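Local coordinates for lactate utilization protein C (Deinococcus radiodurans, PDB 2G40), which may function in L-lactate utilization as a homodimeric member of the LutC/YkgG family, though its molecular activity is not established, at residues R92-P100 and A148-P159. Residues are numbered along the deposited sequence; the frame is centred on the assembly and turned at random.
Sequences RVIVPAGIP and ADQGRRALSLIP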
loop_
_atom_site.group_PDB
_atom_site.type_symbol
_atom_site.label_atom_id
_atom_site.label_comp_id
_atom_site.label_asym_id
_atom_site.label_seq_id
_atom_site.Cartn_x
_atom_site.Cartn_y
_atom_site.Cartn_z
ATOM N N ARG A 92 0.447 21.727 10.693
ATOM C CA ARG A 92 0.810 20.553 11.511
ATOM C C ARG A 92 1.103 19.388 10.569
ATOM O O ARG A 92 0.196 18.666 10.131
ATOM C CB ARG A 92 -0.298 20.203 12.505
ATOM C CG ARG A 92 0.065 19.094 13.460
ATOM C CD ARG A 92 -1.035 18.845 14.527
ATOM N NE ARG A 92 -0.453 18.487 15.819
ATOM C CZ ARG A 92 0.124 19.355 16.655
ATOM N NH1 ARG A 92 0.225 20.650 16.349
ATOM N NH2 ARG A 92 0.624 18.918 17.805
ATOM N N VAL A 93 2.380 19.237 10.237
ATOM C CA VAL A 93 2.811 18.339 9.167
ATOM C C VAL A 93 3.726 17.245 9.712
ATOM O O VAL A 93 4.727 17.529 10.392
ATOM C CB VAL A 93 3.520 19.123 8.011
ATOM C CG1 VAL A 93 4.718 19.952 8.526
ATOM C CG2 VAL A 93 3.923 18.175 6.902
ATOM N N ILE A 94 3.385 15.997 9.387
ATOM C CA ILE A 94 4.193 14.836 9.758
ATOM C C ILE A 94 5.356 14.725 8.800
ATOM O O ILE A 94 5.146 14.701 7.595
ATOM C CB ILE A 94 3.368 13.553 9.671
ATOM C CG1 ILE A 94 2.231 13.586 10.674
ATOM C CG2 ILE A 94 4.234 12.317 9.926
ATOM C CD1 ILE A 94 1.040 12.720 10.232
ATOM N N VAL A 95 6.569 14.658 9.334
ATOM C CA VAL A 95 7.777 14.698 8.525
ATOM C C VAL A 95 8.606 13.456 8.826
ATOM O O VAL A 95 9.191 13.351 9.897
ATOM C CB VAL A 95 8.593 15.994 8.795
ATOM C CG1 VAL A 95 9.840 16.065 7.919
ATOM C CG2 VAL A 95 7.730 17.214 8.507
ATOM N N PRO A 96 8.625 12.495 7.892
ATOM C CA PRO A 96 9.510 11.340 8.011
ATOM C C PRO A 96 10.970 11.752 8.189
ATOM O O PRO A 96 11.413 12.770 7.656
ATOM C CB PRO A 96 9.344 10.637 6.666
ATOM C CG PRO A 96 7.970 11.022 6.211
ATOM C CD PRO A 96 7.814 12.431 6.669
ATOM N N ALA A 97 11.699 10.939 8.943
ATOM C CA ALA A 97 13.064 11.236 9.377
ATOM C C ALA A 97 14.014 11.544 8.215
ATOM O O ALA A 97 14.962 12.326 8.354
ATOM C CB ALA A 97 13.602 10.046 10.234
ATOM N N GLY A 98 13.762 10.947 7.058
ATOM C CA GLY A 98 14.647 11.106 5.906
ATOM C C GLY A 98 14.354 12.274 5.001
ATOM O O GLY A 98 15.015 12.448 3.968
ATOM N N ILE A 99 13.360 13.089 5.348
ATOM C CA ILE A 99 13.089 14.294 4.564
ATOM C C ILE A 99 14.273 15.238 4.760
ATOM O O ILE A 99 14.628 15.529 5.902
ATOM C CB ILE A 99 11.775 14.965 5.035
ATOM C CG1 ILE A 99 10.565 14.129 4.602
ATOM C CG2 ILE A 99 11.666 16.415 4.552
ATOM C CD1 ILE A 99 10.319 14.075 3.109
ATOM N N PRO A 100 14.898 15.713 3.661
ATOM C CA PRO A 100 16.002 16.651 3.875
ATOM C C PRO A 100 15.587 17.913 4.638
ATOM O O PRO A 100 14.597 18.538 4.306
ATOM C CB PRO A 100 16.471 16.989 2.456
ATOM C CG PRO A 100 15.934 15.898 1.588
ATOM C CD PRO A 100 14.691 15.397 2.237
ATOM N N ALA A 148 13.129 6.002 4.378
ATOM C CA ALA A 148 13.164 6.976 5.476
ATOM C C ALA A 148 12.469 8.291 5.128
ATOM O O ALA A 148 11.941 8.943 6.023
ATOM C CB ALA A 148 14.610 7.241 5.889
ATOM N N ASP A 149 12.472 8.677 3.847
ATOM C CA ASP A 149 11.824 9.923 3.403
ATOM C C ASP A 149 10.318 9.765 3.148
ATOM O O ASP A 149 9.670 10.693 2.709
ATOM C CB ASP A 149 12.507 10.513 2.161
ATOM C CG ASP A 149 12.375 9.616 0.912
ATOM O OD1 ASP A 149 12.040 8.424 1.036
ATOM O OD2 ASP A 149 12.652 10.115 -0.206
ATOM N N GLN A 150 9.779 8.584 3.439
ATOM C CA GLN A 150 8.394 8.271 3.213
ATOM C C GLN A 150 7.688 7.782 4.463
ATOM O O GLN A 150 6.489 8.019 4.655
ATOM C CB GLN A 150 8.319 7.193 2.149
ATOM C CG GLN A 150 8.728 7.686 0.805
ATOM C CD GLN A 150 9.107 6.544 -0.058
ATOM O OE1 GLN A 150 8.253 5.766 -0.446
ATOM N NE2 GLN A 150 10.388 6.396 -0.316
ATOM N N GLY A 151 8.430 7.084 5.308
ATOM C CA GLY A 151 7.908 6.612 6.572
ATOM C C GLY A 151 7.032 5.400 6.448
ATOM O O GLY A 151 6.739 4.923 5.348
ATOM N N ARG A 152 6.588 4.904 7.595
ATOM C CA ARG A 152 5.757 3.692 7.617
ATOM C C ARG A 152 4.417 3.925 6.945
ATOM O O ARG A 152 4.011 5.055 6.722
ATOM C CB ARG A 152 5.575 3.178 9.043
ATOM C CG ARG A 152 4.805 4.122 9.952
ATOM C CD ARG A 152 5.001 3.776 11.408
ATOM N NE ARG A 152 4.560 4.846 12.266
ATOM C CZ ARG A 152 3.393 4.882 12.903
ATOM N NH1 ARG A 152 2.564 3.839 12.913
ATOM N NH2 ARG A 152 3.093 5.940 13.621
ATOM N N ARG A 153 3.728 2.832 6.655
ATOM C CA ARG A 153 2.501 2.892 5.875
ATOM C C ARG A 153 1.440 3.781 6.511
ATOM O O ARG A 153 0.734 4.476 5.808
ATOM C CB ARG A 153 1.988 1.485 5.624
ATOM C CG ARG A 153 2.885 0.722 4.664
ATOM C CD ARG A 153 2.143 -0.384 3.986
ATOM N NE ARG A 153 2.082 -1.551 4.830
ATOM C CZ ARG A 153 1.013 -2.332 5.003
ATOM N NH1 ARG A 153 -0.158 -2.086 4.416
ATOM N NH2 ARG A 153 1.134 -3.379 5.803
ATOM N N ALA A 154 1.367 3.790 7.839
ATOM C CA ALA A 154 0.329 4.552 8.519
ATOM C C ALA A 154 0.409 6.040 8.219
ATOM O O ALA A 154 -0.608 6.703 8.228
ATOM C CB ALA A 154 0.393 4.337 10.024
ATOM N N LEU A 155 1.616 6.553 7.989
ATOM C CA LEU A 155 1.824 7.994 7.852
ATOM C C LEU A 155 1.174 8.563 6.609
ATOM O O LEU A 155 0.812 9.731 6.591
ATOM C CB LEU A 155 3.310 8.322 7.804
ATOM C CG LEU A 155 4.185 7.971 8.992
ATOM C CD1 LEU A 155 5.520 8.694 8.849
ATOM C CD2 LEU A 155 3.514 8.333 10.281
ATOM N N SER A 156 1.048 7.757 5.567
ATOM C CA SER A 156 0.415 8.206 4.327
ATOM C C SER A 156 -0.987 7.616 4.166
ATOM O O SER A 156 -1.646 7.825 3.149
ATOM C CB SER A 156 1.310 7.882 3.124
ATOM O OG SER A 156 1.824 6.555 3.185
ATOM N N LEU A 157 -1.469 6.915 5.181
ATOM C CA LEU A 157 -2.816 6.391 5.134
ATOM C C LEU A 157 -3.784 7.160 5.997
ATOM O O LEU A 157 -4.911 7.390 5.599
ATOM C CB LEU A 157 -2.847 4.930 5.575
ATOM C CG LEU A 157 -4.279 4.368 5.545
ATOM C CD1 LEU A 157 -4.764 4.234 4.103
ATOM C CD2 LEU A 157 -4.390 3.070 6.269
ATOM N N ILE A 158 -3.355 7.501 7.205
ATOM C CA ILE A 158 -4.248 8.078 8.205
ATOM C C ILE A 158 -4.448 9.597 8.075
ATOM O O ILE A 158 -5.581 10.080 8.166
ATOM C CB ILE A 158 -3.778 7.723 9.636
ATOM C CG1 ILE A 158 -3.615 6.200 9.789
ATOM C CG2 ILE A 158 -4.752 8.275 10.673
ATOM C CD1 ILE A 158 -4.862 5.410 9.494
ATOM N N PRO A 159 -3.349 10.373 7.887
ATOM C CA PRO A 159 -3.607 11.805 7.720
ATOM C C PRO A 159 -4.416 12.093 6.448
ATOM O O PRO A 159 -4.371 11.317 5.500
ATOM C CB PRO A 159 -2.195 12.406 7.597
ATOM C CG PRO A 159 -1.308 11.384 8.229
ATOM C CD PRO A 159 -1.915 10.086 7.835
#
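Gly98, at the third position of a type I beta turn running from Pro96 to Ile99, donates its N-H to Ala148 O (2.9 Å from Gly98 N to Ala148 O), and the CA atoms of Gly98 and Asp149 come within 4.0 Å. The N-H...O angle is 150°, but the donor stands above the carbonyl plane, 69° out of it, so the bond does not use a lone-pair direction. The turn closes through Ile99 N to Pro96 O. The approach is so close that a CB on Gly98 would collide with the peptide linking Ala148 and Asp149, and the lack of a side chain permits it. Pro96 lays one side of its ring against the same backbone: CB lies 3.2 Å from Ala148 O, while CG meets the carbonyl of Gln150. Asp149 CB touches Gly98 O, whereas its carboxylate leads away from 92-100, and OD1, on its syn side, takes a bond from Gln150 NE2 (2.9 Å from NE2 to OD1); OD1 lies nearly in the amide plane of Gln150, whose OE1 accepts from the backbone N of Asp145 and His146.

On the strand side of the turn, Ile94 divides its branches between two partners. With CG1 beside the backbone N (chi1 -64°), CG2 falls anti to that N and meets both methyls of Leu155; Ile94 CG2 lies 4.0 Å from Leu155 CD1. Ile94 CD1 reaches Pro159 CG at 3.4 Å, a tight carbon pair, the two side chains crossing at about a right angle. Leu122 of helix 119-124 also packs on Ile94 and Leu155. An alanine at Ile94 would probably strip Pro159 CG and the Leu155 methyls of the contacts made by CD1 and CG2, opening a gap beside Leu122.

Strand 92-94 pairs with 109-111 and 127-130 in the parallel six-stranded sheet; the contact thus packs the strand and its following turn against the loop leading into strand 161-167, an arrangement consistent with the Rossmann-like alpha/beta fold of LUD domains.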